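Long-range contacts in glycosyl hydrolase, family 38 (Enterococcus faecalis, PDB 5KBP), which probably hydrolyses alpha-linked mannose as a carbohydrate-binding member of glycoside hydrolase family 38: residues F409-Y414 and P802-T807; E418-E423 and L494-M499; P405-N410 and F502-F507; R388-A393 and G813-N818. All coordinates share one frame; numbering follows the deposited sequence.

Contact 1. Residues F409-Y414 and P802-T807; sequences FNTSGY and PFTAAT
Phe409 and Thr804 form an antiparallel hydrogen-bonded pair where strand 804-807 joins strand 404-410 in an antiparallel beta sheet. The pairing brings together parts of the chain almost 400 residues apart. Phe409 N donates to Thr804 O at 2.9 Å. The return bond, from Thr804 N to Phe409 O, is long and weak at 3.4 Å. Both side chains lie on the sheet face that packs against helices 304-332 and 362-393, where Leu324 and Leu390 touch the Phe409 side chain. CB of Phe409 stands 4.0 Å from CB of Thr804. With Phe409 CG anti to its carbonyl carbon (chi1 -65°), the ring carries Thr804 O at its edge and near its plane. Thr804 CG2 also approaches the ring, at CD1. Its other branch, OG1, lies near the methyl of Thr411, and these two side chains cross at about a right angle. Thr411 OG1 itself is bonded to Asn319 O of helix 304-332.

After the pair the chain of 409-414 turns away in an Asx turn. Asn410 OD1 accepts from Ser412 N at 3.1 Å, with the donor well above the carbonyl plane. Ser412 OG also donates to OD1, in that plane and on a lone pair. Asn410 ND2 closes the loop on Tyr414 O at 3.1 Å. The amide is therefore held at both ends. Phe803 lies toward strand 416-430 and touches Lys416, Glu418 and Val420. Its ring edge meets the Phe409 carbonyl, with CD1 3.1 Å from Phe409 O.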
loop_
_atom_site.group_PDB
_atom_site.type_symbol
_atom_site.label_atom_id
_atom_site.label_comp_id
_atom_site.label_asym_id
_atom_site.label_seq_id
_atom_site.Cartn_x
_atom_site.Cartn_y
_atom_site.Cartn_z
ATOM N N PHE A 409 4.476 22.081 23.789
ATOM C CA PHE A 409 4.020 20.950 24.584
ATOM C C PHE A 409 5.167 19.982 24.829
ATOM O O PHE A 409 5.933 19.666 23.912
ATOM C CB PHE A 409 2.880 20.199 23.889
ATOM C CG PHE A 409 1.625 21.000 23.729
ATOM C CD1 PHE A 409 1.446 21.817 22.624
ATOM C CD2 PHE A 409 0.611 20.920 24.669
ATOM C CE1 PHE A 409 0.287 22.548 22.468
ATOM C CE2 PHE A 409 -0.550 21.649 24.518
ATOM C CZ PHE A 409 -0.713 22.464 23.416
ATOM N N ASN A 410 5.282 19.513 26.068
ATOM C CA ASN A 410 6.141 18.382 26.405
ATOM C C ASN A 410 5.215 17.184 26.570
ATOM O O ASN A 410 4.506 17.071 27.570
ATOM C CB ASN A 410 6.955 18.651 27.666
ATOM C CG ASN A 410 7.918 17.515 28.003
ATOM O OD1 ASN A 410 7.982 16.504 27.301
ATOM N ND2 ASN A 410 8.686 17.690 29.073
ATOM N N THR A 411 5.203 16.302 25.573
ATOM C CA THR A 411 4.335 15.130 25.573
ATOM C C THR A 411 5.045 13.883 26.091
ATOM O O THR A 411 4.671 12.762 25.731
ATOM C CB THR A 411 3.780 14.884 24.171
ATOM O OG1 THR A 411 4.865 14.777 23.239
ATOM C CG2 THR A 411 2.879 16.033 23.755
ATOM N N SER A 412 6.063 14.056 26.932
ATOM C CA SER A 412 6.797 12.945 27.517
ATOM C C SER A 412 6.769 13.064 29.035
ATOM O O SER A 412 6.308 14.062 29.596
ATOM C CB SER A 412 8.247 12.899 27.012
ATOM O OG SER A 412 9.050 13.876 27.655
ATOM N N GLY A 413 7.268 12.024 29.698
ATOM C CA GLY A 413 7.277 11.990 31.146
ATOM C C GLY A 413 8.615 12.342 31.761
ATOM O O GLY A 413 8.850 12.071 32.942
ATOM N N TYR A 414 9.496 12.956 30.978
ATOM C CA TYR A 414 10.832 13.308 31.432
ATOM C C TYR A 414 11.050 14.809 31.323
ATOM O O TYR A 414 10.426 15.486 30.500
ATOM C CB TYR A 414 11.905 12.580 30.617
ATOM C CG TYR A 414 11.567 11.141 30.310
ATOM C CD1 TYR A 414 11.750 10.147 31.260
ATOM C CD2 TYR A 414 11.060 10.779 29.069
ATOM C CE1 TYR A 414 11.440 8.829 30.982
ATOM C CE2 TYR A 414 10.747 9.462 28.783
ATOM C CZ TYR A 414 10.940 8.492 29.743
ATOM O OH TYR A 414 10.630 7.179 29.465
ATOM N N PRO A 802 9.805 14.152 19.937
ATOM C CA PRO A 802 10.032 15.565 19.621
ATOM C C PRO A 802 9.017 16.470 20.305
ATOM O O PRO A 802 7.924 16.052 20.694
ATOM C CB PRO A 802 9.875 15.612 18.099
ATOM C CG PRO A 802 8.924 14.497 17.802
ATOM C CD PRO A 802 9.250 13.408 18.792
ATOM N N PHE A 803 9.405 17.736 20.450
ATOM C CA PHE A 803 8.490 18.741 20.972
ATOM C C PHE A 803 7.327 18.952 20.009
ATOM O O PHE A 803 7.455 18.779 18.794
ATOM C CB PHE A 803 9.216 20.069 21.204
ATOM C CG PHE A 803 9.790 20.221 22.586
ATOM C CD1 PHE A 803 8.958 20.325 23.687
ATOM C CD2 PHE A 803 11.161 20.279 22.781
ATOM C CE1 PHE A 803 9.480 20.469 24.959
ATOM C CE2 PHE A 803 11.689 20.427 24.052
ATOM C CZ PHE A 803 10.847 20.523 25.142
ATOM N N THR A 804 6.179 19.327 20.566
ATOM C CA THR A 804 4.997 19.669 19.783
ATOM C C THR A 804 4.782 21.174 19.891
ATOM O O THR A 804 4.373 21.676 20.944
ATOM C CB THR A 804 3.768 18.899 20.264
ATOM O OG1 THR A 804 3.937 17.503 19.987
ATOM C CG2 THR A 804 2.516 19.405 19.561
ATOM N N ALA A 805 5.072 21.888 18.809
ATOM C CA ALA A 805 4.890 23.329 18.734
ATOM C C ALA A 805 3.655 23.645 17.905
ATOM O O ALA A 805 3.387 22.985 16.896
ATOM C CB ALA A 805 6.118 24.010 18.124
ATOM N N ALA A 806 2.906 24.657 18.333
ATOM C CA ALA A 806 1.667 25.018 17.665
ATOM C C ALA A 806 1.403 26.502 17.846
ATOM O O ALA A 806 1.548 27.033 18.948
ATOM C CB ALA A 806 0.486 24.217 18.210
ATOM N N THR A 807 1.010 27.158 16.762
ATOM C CA THR A 807 0.595 28.547 16.822
ATOM C C THR A 807 -0.918 28.636 16.993
ATOM O O THR A 807 -1.662 27.705 16.676
ATOM C CB THR A 807 1.023 29.301 15.562
ATOM O OG1 THR A 807 0.363 28.741 14.420
ATOM C CG2 THR A 807 2.529 29.204 15.370
#

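Contact 2. Residues E418-E423 and L494-M499; sequences EVVTVE and LSVKEM
Leu494, Val420 and Val496 have the most surface buried by this antiparallel strand pairing. Leu494 is paired with Val420, and both its backbone groups are used. Val420 N donates to Leu494 O at 2.7 Å, and Leu494 N donates to Val420 O at 2.8 Å. Their side chains lie on the same sheet face as that of Val496. The leucine meets the valine loosely, and its isobutyl group goes mainly into the layer beneath, onto Phe406 and Leu408. Val420 and Val496 make the closest side-chain contact of the pairing. One methyl of each is used, CG2 to CG2 at 3.6 Å. With CG1 anti to the backbone N in both (chi1 -164° and 175°), CG2 is the branch left to meet its partner. Val496 CB also sits 3.5 Å from Glu418 O.

Glu418 pairs with Val496 through two bonds of 3.0 Å, Glu418 N to Val496 O and Val496 N to Glu418 O. Its carboxylate leads away from strand 494-497 to a salt bridge with Lys416. Between the two hydrogen-bonded pairs lies the non-hydrogen-bonded pair Val419-Ser495, on the other face. There Val419 CA approaches Leu494 O at 3.3 Å, a CA-H...O contact. The short strand axes run at 138° to each other, so the ladder is well twisted. It ends in a G1 beta bulge, with Glu498 and Met499 both facing Lys416.

Strand 483-499 is the middle of three antiparallel strands, between 416-430 and 463-475. The Val420-Leu494-Val496 face packs on strand 404-410, and Phe803 covers Val420 from the loop before strand 804-807.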
loop_
_atom_site.group_PDB
_atom_site.type_symbol
_atom_site.label_atom_id
_atom_site.label_comp_id
_atom_site.label_asym_id
_atom_site.label_seq_id
_atom_site.Cartn_x
_atom_site.Cartn_y
_atom_site.Cartn_z
ATOM N N GLU A 418 16.127 20.933 25.178
ATOM C CA GLU A 418 16.263 20.900 23.728
ATOM C C GLU A 418 16.256 22.320 23.182
ATOM O O GLU A 418 15.509 23.172 23.669
ATOM C CB GLU A 418 15.127 20.080 23.099
ATOM C CG GLU A 418 15.011 20.185 21.589
ATOM C CD GLU A 418 13.947 19.264 21.028
ATOM O OE1 GLU A 418 13.791 18.145 21.559
ATOM O OE2 GLU A 418 13.263 19.660 20.060
ATOM N N VAL A 419 17.096 22.565 22.180
ATOM C CA VAL A 419 17.056 23.802 21.409
ATOM C C VAL A 419 15.997 23.623 20.326
ATOM O O VAL A 419 16.210 22.902 19.348
ATOM C CB VAL A 419 18.424 24.139 20.807
ATOM C CG1 VAL A 419 18.317 25.351 19.896
ATOM C CG2 VAL A 419 19.436 24.392 21.913
ATOM N N VAL A 420 14.854 24.278 20.503
ATOM C CA VAL A 420 13.664 24.016 19.704
ATOM C C VAL A 420 13.571 25.023 18.566
ATOM O O VAL A 420 14.093 26.141 18.645
ATOM C CB VAL A 420 12.398 24.055 20.589
ATOM C CG1 VAL A 420 11.214 23.409 19.879
ATOM C CG2 VAL A 420 12.665 23.371 21.914
ATOM N N THR A 421 12.907 24.610 17.489
ATOM C CA THR A 421 12.600 25.459 16.346
ATOM C C THR A 421 11.088 25.521 16.182
ATOM O O THR A 421 10.418 24.481 16.185
ATOM C CB THR A 421 13.268 24.925 15.071
ATOM O OG1 THR A 421 14.569 25.510 14.923
ATOM C CG2 THR A 421 12.427 25.229 13.837
ATOM N N VAL A 422 10.552 26.733 16.054
ATOM C CA VAL A 422 9.116 26.958 15.934
ATOM C C VAL A 422 8.866 27.867 14.740
ATOM O O VAL A 422 9.451 28.952 14.650
ATOM C CB VAL A 422 8.525 27.579 17.214
ATOM C CG1 VAL A 422 7.068 27.951 16.999
ATOM C CG2 VAL A 422 8.673 26.627 18.392
ATOM N N GLU A 423 8.001 27.428 13.829
ATOM C CA GLU A 423 7.617 28.232 12.675
ATOM C C GLU A 423 6.327 28.973 13.004
ATOM O O GLU A 423 5.325 28.350 13.374
ATOM C CB GLU A 423 7.444 27.361 11.431
ATOM C CG GLU A 423 7.534 28.134 10.122
ATOM C CD GLU A 423 7.376 27.241 8.907
ATOM O OE1 GLU A 423 6.749 26.170 9.034
ATOM O OE2 GLU A 423 7.882 27.611 7.825
ATOM N N LEU A 494 14.357 28.584 20.070
ATOM C CA LEU A 494 14.277 28.744 21.513
ATOM C C LEU A 494 15.160 27.716 22.207
ATOM O O LEU A 494 15.377 26.613 21.696
ATOM C CB LEU A 494 12.831 28.603 22.016
ATOM C CG LEU A 494 11.816 29.659 21.572
ATOM C CD1 LEU A 494 10.475 29.426 22.248
ATOM C CD2 LEU A 494 12.329 31.057 21.872
ATOM N N SER A 495 15.667 28.089 23.378
ATOM C CA SER A 495 16.492 27.215 24.210
ATOM C C SER A 495 15.664 26.818 25.428
ATOM O O SER A 495 15.536 27.590 26.382
ATOM C CB SER A 495 17.789 27.908 24.616
ATOM O OG SER A 495 18.584 27.068 25.435
ATOM N N VAL A 496 15.099 25.613 25.390
ATOM C CA VAL A 496 14.245 25.100 26.456
ATOM C C VAL A 496 15.092 24.250 27.392
ATOM O O VAL A 496 15.777 23.317 26.951
ATOM C CB VAL A 496 13.068 24.294 25.884
ATOM C CG1 VAL A 496 12.262 23.658 27.004
ATOM C CG2 VAL A 496 12.185 25.191 25.029
ATOM N N LYS A 497 15.039 24.563 28.685
ATOM C CA LYS A 497 15.895 23.943 29.691
ATOM C C LYS A 497 15.025 23.263 30.743
ATOM O O LYS A 497 14.354 23.939 31.530
ATOM C CB LYS A 497 16.814 24.982 30.332
ATOM C CG LYS A 497 17.750 24.430 31.392
ATOM C CD LYS A 497 18.627 25.531 31.966
ATOM C CE LYS A 497 19.547 25.007 33.058
ATOM N NZ LYS A 497 20.399 26.090 33.624
ATOM N N GLU A 498 15.045 21.928 30.750
ATOM C CA GLU A 498 14.385 21.117 31.777
ATOM C C GLU A 498 12.896 21.445 31.891
ATOM O O GLU A 498 12.385 21.759 32.968
ATOM C CB GLU A 498 15.083 21.271 33.130
ATOM C CG GLU A 498 16.514 20.763 33.152
ATOM C CD GLU A 498 17.112 20.755 34.544
ATOM O OE1 GLU A 498 18.061 19.980 34.778
ATOM O OE2 GLU A 498 16.628 21.519 35.406
ATOM N N MET A 499 12.196 21.366 30.763
ATOM C CA MET A 499 10.757 21.580 30.771
ATOM C C MET A 499 10.064 20.436 31.498
ATOM O O MET A 499 10.447 19.270 31.365
ATOM C CB MET A 499 10.229 21.707 29.343
ATOM C CG MET A 499 8.762 22.087 29.254
ATOM S SD MET A 499 8.221 22.365 27.556
ATOM C CE MET A 499 6.474 22.677 27.807
#

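Contact 3. Residues P405-N410 and F502-F507; sequences PFVLFN and FSWDSF
Phe406 and Phe507 meet ring to methylene at one end of a long antiparallel ladder. CB of Phe507 lies over a face of the Phe406 ring, 4.0 Å from its centroid, as a CH-pi contact. Phe406 CG sits between its backbone N and carbonyl carbon (chi1 59°), which swings the ring over its partner. Leu408 CD1 touches the Phe507 ring at CE2, 3.9 Å away.

On the opposite face Trp504 lies beside Phe409, both pointing the same way. Their rings are oblique, with planes at 55°, and the close touch is Phe409 CD2 to Trp504 CB at 3.6 Å. Val407 CG1 packs on that same CB.

The backbone sets this register. Phe406 and Phe507 exchange two bonds, as do Leu408 and Asp505; Leu408 N to Asp505 O is nearly straight at 2.8 Å. A G1 beta bulge, Phe502 and Ser503 facing Asn410, ends the ladder.

Farther out, Trp504 NE1 is bonded to Ala816 O and Ser506 OG to Pro817 O. These bonds fix the indole and the hydroxyl from segment 813-818. Leu494 and Val422 back Phe406, while Leu390 and Thr391 of helix 362-393 back Phe409.

Aromatic and aliphatic groups thus dominate the packing on both faces, with polar residues among them. The backbone is regularly bonded from Phe406 to Leu408 and looser at the bulge. The buried indole N-H and serine hydroxyl are satisfied by carbonyls of another segment.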
loop_
_atom_site.group_PDB
_atom_site.type_symbol
_atom_site.label_atom_id
_atom_site.label_comp_id
_atom_site.label_asym_id
_atom_site.label_seq_id
_atom_site.Cartn_x
_atom_site.Cartn_y
_atom_site.Cartn_z
ATOM N N PRO A 405 0.991 34.441 19.156
ATOM C CA PRO A 405 1.328 33.464 20.195
ATOM C C PRO A 405 1.481 32.053 19.649
ATOM O O PRO A 405 0.899 31.680 18.628
ATOM C CB PRO A 405 0.137 33.553 21.157
ATOM C CG PRO A 405 -1.001 33.955 20.290
ATOM C CD PRO A 405 -0.430 34.829 19.200
ATOM N N PHE A 406 2.287 31.265 20.359
ATOM C CA PHE A 406 2.477 29.856 20.046
ATOM C C PHE A 406 2.709 29.097 21.344
ATOM O O PHE A 406 3.121 29.673 22.354
ATOM C CB PHE A 406 3.640 29.639 19.065
ATOM C CG PHE A 406 4.962 30.157 19.559
ATOM C CD1 PHE A 406 5.322 31.481 19.357
ATOM C CD2 PHE A 406 5.849 29.319 20.215
ATOM C CE1 PHE A 406 6.538 31.960 19.808
ATOM C CE2 PHE A 406 7.069 29.794 20.668
ATOM C CZ PHE A 406 7.412 31.116 20.464
ATOM N N VAL A 407 2.441 27.792 21.307
ATOM C CA VAL A 407 2.445 26.946 22.497
ATOM C C VAL A 407 3.416 25.790 22.294
ATOM O O VAL A 407 3.452 25.178 21.221
ATOM C CB VAL A 407 1.030 26.417 22.815
ATOM C CG1 VAL A 407 1.036 25.618 24.108
ATOM C CG2 VAL A 407 0.036 27.566 22.898
ATOM N N LEU A 408 4.193 25.488 23.334
ATOM C CA LEU A 408 5.136 24.376 23.339
ATOM C C LEU A 408 4.635 23.302 24.295
ATOM O O LEU A 408 4.407 23.580 25.476
ATOM C CB LEU A 408 6.533 24.843 23.748
ATOM C CG LEU A 408 7.429 25.401 22.641
ATOM C CD1 LEU A 408 8.679 26.037 23.230
ATOM C CD2 LEU A 408 7.797 24.296 21.665
ATOM N N PHE A 409 4.476 22.081 23.789
ATOM C CA PHE A 409 4.020 20.950 24.584
ATOM C C PHE A 409 5.167 19.982 24.829
ATOM O O PHE A 409 5.933 19.666 23.912
ATOM C CB PHE A 409 2.880 20.199 23.889
ATOM C CG PHE A 409 1.625 21.000 23.729
ATOM C CD1 PHE A 409 1.446 21.817 22.624
ATOM C CD2 PHE A 409 0.611 20.920 24.669
ATOM C CE1 PHE A 409 0.287 22.548 22.468
ATOM C CE2 PHE A 409 -0.550 21.649 24.518
ATOM C CZ PHE A 409 -0.713 22.464 23.416
ATOM N N ASN A 410 5.282 19.513 26.068
ATOM C CA ASN A 410 6.141 18.382 26.405
ATOM C C ASN A 410 5.215 17.184 26.570
ATOM O O ASN A 410 4.506 17.071 27.570
ATOM C CB ASN A 410 6.955 18.651 27.666
ATOM C CG ASN A 410 7.918 17.515 28.003
ATOM O OD1 ASN A 410 7.982 16.504 27.301
ATOM N ND2 ASN A 410 8.686 17.690 29.073
ATOM N N PHE A 502 4.918 16.347 30.735
ATOM C CA PHE A 502 3.510 16.506 30.382
ATOM C C PHE A 502 2.961 17.861 30.810
ATOM O O PHE A 502 2.089 17.947 31.681
ATOM C CB PHE A 502 2.679 15.368 30.975
ATOM C CG PHE A 502 2.984 14.031 30.365
ATOM C CD1 PHE A 502 2.691 13.780 29.036
ATOM C CD2 PHE A 502 3.577 13.036 31.113
ATOM C CE1 PHE A 502 2.980 12.552 28.471
ATOM C CE2 PHE A 502 3.865 11.806 30.556
ATOM C CZ PHE A 502 3.570 11.565 29.232
ATOM N N SER A 503 3.479 18.921 30.196
ATOM C CA SER A 503 3.070 20.286 30.479
ATOM C C SER A 503 3.085 21.066 29.171
ATOM O O SER A 503 3.453 20.538 28.116
ATOM C CB SER A 503 3.987 20.931 31.524
ATOM O OG SER A 503 5.333 20.931 31.080
ATOM N N TRP A 504 2.683 22.333 29.236
ATOM C CA TRP A 504 2.792 23.212 28.082
ATOM C C TRP A 504 3.128 24.623 28.536
ATOM O O TRP A 504 2.674 25.072 29.593
ATOM C CB TRP A 504 1.510 23.216 27.230
ATOM C CG TRP A 504 0.284 23.774 27.897
ATOM C CD1 TRP A 504 0.004 25.090 28.130
ATOM C CD2 TRP A 504 -0.845 23.034 28.376
ATOM N NE1 TRP A 504 -1.219 25.212 28.744
ATOM C CE2 TRP A 504 -1.761 23.964 28.905
ATOM C CE3 TRP A 504 -1.165 21.673 28.419
ATOM C CZ2 TRP A 504 -2.977 23.578 29.468
ATOM C CZ3 TRP A 504 -2.372 21.293 28.979
ATOM C CH2 TRP A 504 -3.262 22.241 29.496
ATOM N N ASP A 505 3.935 25.310 27.734
ATOM C CA ASP A 505 4.314 26.693 27.977
ATOM C C ASP A 505 3.938 27.536 26.769
ATOM O O ASP A 505 4.167 27.133 25.623
ATOM C CB ASP A 505 5.816 26.816 28.263
ATOM C CG ASP A 505 6.203 26.249 29.615
ATOM O OD1 ASP A 505 5.509 26.550 30.611
ATOM O OD2 ASP A 505 7.199 25.499 29.684
ATOM N N SER A 506 3.358 28.702 27.027
ATOM C CA SER A 506 2.908 29.601 25.976
ATOM C C SER A 506 3.878 30.765 25.825
ATOM O O SER A 506 4.376 31.307 26.816
ATOM C CB SER A 506 1.502 30.126 26.271
ATOM O OG SER A 506 0.568 29.062 26.343
ATOM N N PHE A 507 4.148 31.138 24.579
ATOM C CA PHE A 507 4.992 32.277 24.248
ATOM C C PHE A 507 4.308 33.082 23.150
ATOM O O PHE A 507 3.261 32.691 22.628
ATOM C CB PHE A 507 6.393 31.823 23.816
ATOM C CG PHE A 507 7.101 30.983 24.842
ATOM C CD1 PHE A 507 7.851 31.575 25.845
ATOM C CD2 PHE A 507 7.018 29.602 24.802
ATOM C CE1 PHE A 507 8.504 30.806 26.788
ATOM C CE2 PHE A 507 7.669 28.826 25.743
ATOM C CZ PHE A 507 8.413 29.429 26.737
#

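Contact 4. Residues R388-A393 and G813-N818; sequences RQLTEA and GKLAPN. With SO4 (sulfate ion), chain G.
The flat groups beside the Ala393-Leu815 junction are the peptide carbonyl of Ala393 and, farther back on helix 362-393, the guanidinium of Arg388. The guanidinium takes a sulfate at its edge, with the sulfur in its plane. Arg388 NH1 donates to sulfate O2 at 3.0 Å, and weaker bonds run from NE to O2 and from NH1 to O4. A bend at chi3 (68°) turns the group to this side. Arg388 NH2 makes a salt bridge with Glu385. The amide of Gln389 adds a bond from NE2 to sulfate O4 at 3.2 Å. The ion probably comes from the crystallisation liquor.

At the Ala393 carbonyl, Leu815 N donates to O at 2.8 Å, with the N-H nearly straight on the acceptor. The donor is tilted 29° from the carbonyl plane. Gly813 CA comes to 3.2 Å from the same oxygen as a CA-H...O contact. Lacking a side chain, this glycine lets the loop backbone come close to Ala393. Leu815 CB follows at 3.4 Å from Ala393 O.

The Leu815 side chain then drops onto the helix. CD1 is 3.9 Å from Ala393 CB and equally far from Leu390 CD2. Val331 of helix 304-332 touches both Ala393 and Leu815, so a small apolar cluster forms beside the hydrogen bond.

This is a surface junction of helix 362-393 with the loop before strand 819-820. One carbonyl oxygen gathers the loop by its backbone, and leucine carbons pack on Leu390 and Ala393. The sulfate site is separate and suggests only that this helix surface can hold an anion.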
loop_
_atom_site.group_PDB
_atom_site.type_symbol
_atom_site.label_atom_id
_atom_site.label_comp_id
_atom_site.label_asym_id
_atom_site.label_seq_id
_atom_site.Cartn_x
_atom_site.Cartn_y
_atom_site.Cartn_z
ATOM N N ARG A 388 -4.978 21.486 18.085
ATOM C CA ARG A 388 -5.821 22.648 17.819
ATOM C C ARG A 388 -6.831 22.863 18.939
ATOM O O ARG A 388 -7.114 24.005 19.320
ATOM C CB ARG A 388 -6.538 22.484 16.478
ATOM C CG ARG A 388 -7.377 23.693 16.088
ATOM C CD ARG A 388 -8.355 23.380 14.966
ATOM N NE ARG A 388 -9.407 22.462 15.392
ATOM C CZ ARG A 388 -9.446 21.173 15.073
ATOM N NH1 ARG A 388 -10.440 20.409 15.504
ATOM N NH2 ARG A 388 -8.493 20.649 14.314
ATOM N N GLN A 389 -7.377 21.774 19.486
ATOM C CA GLN A 389 -8.379 21.892 20.541
ATOM C C GLN A 389 -7.773 22.438 21.828
ATOM O O GLN A 389 -8.412 23.225 22.535
ATOM C CB GLN A 389 -9.039 20.533 20.781
ATOM C CG GLN A 389 -9.960 20.085 19.651
ATOM C CD GLN A 389 -10.125 18.580 19.584
ATOM O OE1 GLN A 389 -9.534 17.842 20.373
ATOM N NE2 GLN A 389 -10.927 18.114 18.634
ATOM N N LEU A 390 -6.543 22.031 22.151
ATOM C CA LEU A 390 -5.887 22.550 23.347
ATOM C C LEU A 390 -5.533 24.023 23.185
ATOM O O LEU A 390 -5.839 24.845 24.058
ATOM C CB LEU A 390 -4.637 21.725 23.659
ATOM C CG LEU A 390 -4.873 20.327 24.234
ATOM C CD1 LEU A 390 -3.560 19.577 24.388
ATOM C CD2 LEU A 390 -5.593 20.422 25.568
ATOM N N THR A 391 -4.895 24.379 22.066
ATOM C CA THR A 391 -4.477 25.762 21.857
ATOM C C THR A 391 -5.667 26.705 21.734
ATOM O O THR A 391 -5.568 27.874 22.123
ATOM C CB THR A 391 -3.591 25.862 20.615
ATOM O OG1 THR A 391 -4.272 25.288 19.493
ATOM C CG2 THR A 391 -2.276 25.127 20.840
ATOM N N GLU A 392 -6.793 26.227 21.200
ATOM C CA GLU A 392 -7.990 27.057 21.141
ATOM C C GLU A 392 -8.553 27.352 22.525
ATOM O O GLU A 392 -9.299 28.325 22.684
ATOM C CB GLU A 392 -9.062 26.387 20.281
ATOM C CG GLU A 392 -9.611 27.269 19.171
ATOM C CD GLU A 392 -8.747 27.245 17.926
ATOM O OE1 GLU A 392 -8.995 26.395 17.046
ATOM O OE2 GLU A 392 -7.814 28.070 17.832
ATOM N N ALA A 393 -8.214 26.537 23.525
ATOM C CA ALA A 393 -8.695 26.724 24.886
ATOM C C ALA A 393 -7.706 27.463 25.779
ATOM O O ALA A 393 -8.049 27.778 26.923
ATOM C CB ALA A 393 -9.030 25.366 25.520
ATOM N N GLY A 813 -9.472 31.999 27.025
ATOM C CA GLY A 813 -9.626 30.562 27.122
ATOM C C GLY A 813 -9.734 30.120 28.564
ATOM O O GLY A 813 -9.468 30.882 29.496
ATOM N N LYS A 814 -10.132 28.862 28.735
ATOM C CA LYS A 814 -10.299 28.286 30.060
ATOM C C LYS A 814 -9.056 27.558 30.553
ATOM O O LYS A 814 -8.971 27.252 31.747
ATOM C CB LYS A 814 -11.497 27.330 30.074
ATOM C CG LYS A 814 -12.773 27.916 29.477
ATOM C CD LYS A 814 -13.073 29.313 30.013
ATOM C CE LYS A 814 -13.411 29.303 31.496
ATOM N NZ LYS A 814 -13.581 30.686 32.023
ATOM N N LEU A 815 -8.098 27.278 29.675
ATOM C CA LEU A 815 -6.839 26.672 30.078
ATOM C C LEU A 815 -5.806 27.751 30.376
ATOM O O LEU A 815 -5.788 28.813 29.749
ATOM C CB LEU A 815 -6.308 25.731 28.994
ATOM C CG LEU A 815 -7.061 24.418 28.778
ATOM C CD1 LEU A 815 -6.353 23.559 27.741
ATOM C CD2 LEU A 815 -7.210 23.665 30.091
ATOM N N ALA A 816 -4.941 27.465 31.344
ATOM C CA ALA A 816 -3.912 28.415 31.723
ATOM C C ALA A 816 -2.835 28.494 30.642
ATOM O O ALA A 816 -2.593 27.520 29.926
ATOM C CB ALA A 816 -3.284 28.018 33.056
ATOM N N PRO A 817 -2.184 29.652 30.496
ATOM C CA PRO A 817 -1.088 29.744 29.514
ATOM C C PRO A 817 0.045 28.771 29.793
ATOM O O PRO A 817 0.652 28.244 28.853
ATOM C CB PRO A 817 -0.633 31.206 29.639
ATOM C CG PRO A 817 -1.814 31.926 30.200
ATOM C CD PRO A 817 -2.472 30.950 31.128
ATOM N N ASN A 818 0.348 28.523 31.065
ATOM C CA ASN A 818 1.323 27.518 31.470
ATOM C C ASN A 818 0.648 26.571 32.448
ATOM O O ASN A 818 -0.021 27.017 33.385
ATOM C CB ASN A 818 2.560 28.159 32.108
ATOM C CG ASN A 818 3.181 29.228 31.232
ATOM O OD1 ASN A 818 3.858 28.925 30.250
ATOM N ND2 ASN A 818 2.956 30.488 31.584
HETATM S S SO4 G . -13.429 21.219 17.451
HETATM O O1 SO4 G . -14.349 21.825 16.494
HETATM O O2 SO4 G . -12.168 21.955 17.447
HETATM O O3 SO4 G . -14.016 21.267 18.787
HETATM O O4 SO4 G . -13.183 19.829 17.078
#

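Contacts 1 and 3 lie about 7 Å apart, centre to centre. They share strand 404-410, which pairs with 804-807 in one and 503-511 in the other. Contact 2, about 10 Å from each, belongs to a second antiparallel sheet packed on the first. Strands 404-410 and 416-430 are consecutive, as are 483-499 and 503-511, and contact 2 lies within the loops closed by contacts 1 and 3. Contact 4 encloses all the others along the chain and sits about 10 Å from contact 3, which it meets through Ala816 and Pro817. Strand 804-807 is built into the sheet beside 404-410, while helix 362-393 and segment 813-818 pack against it, tying distant parts of the chain together.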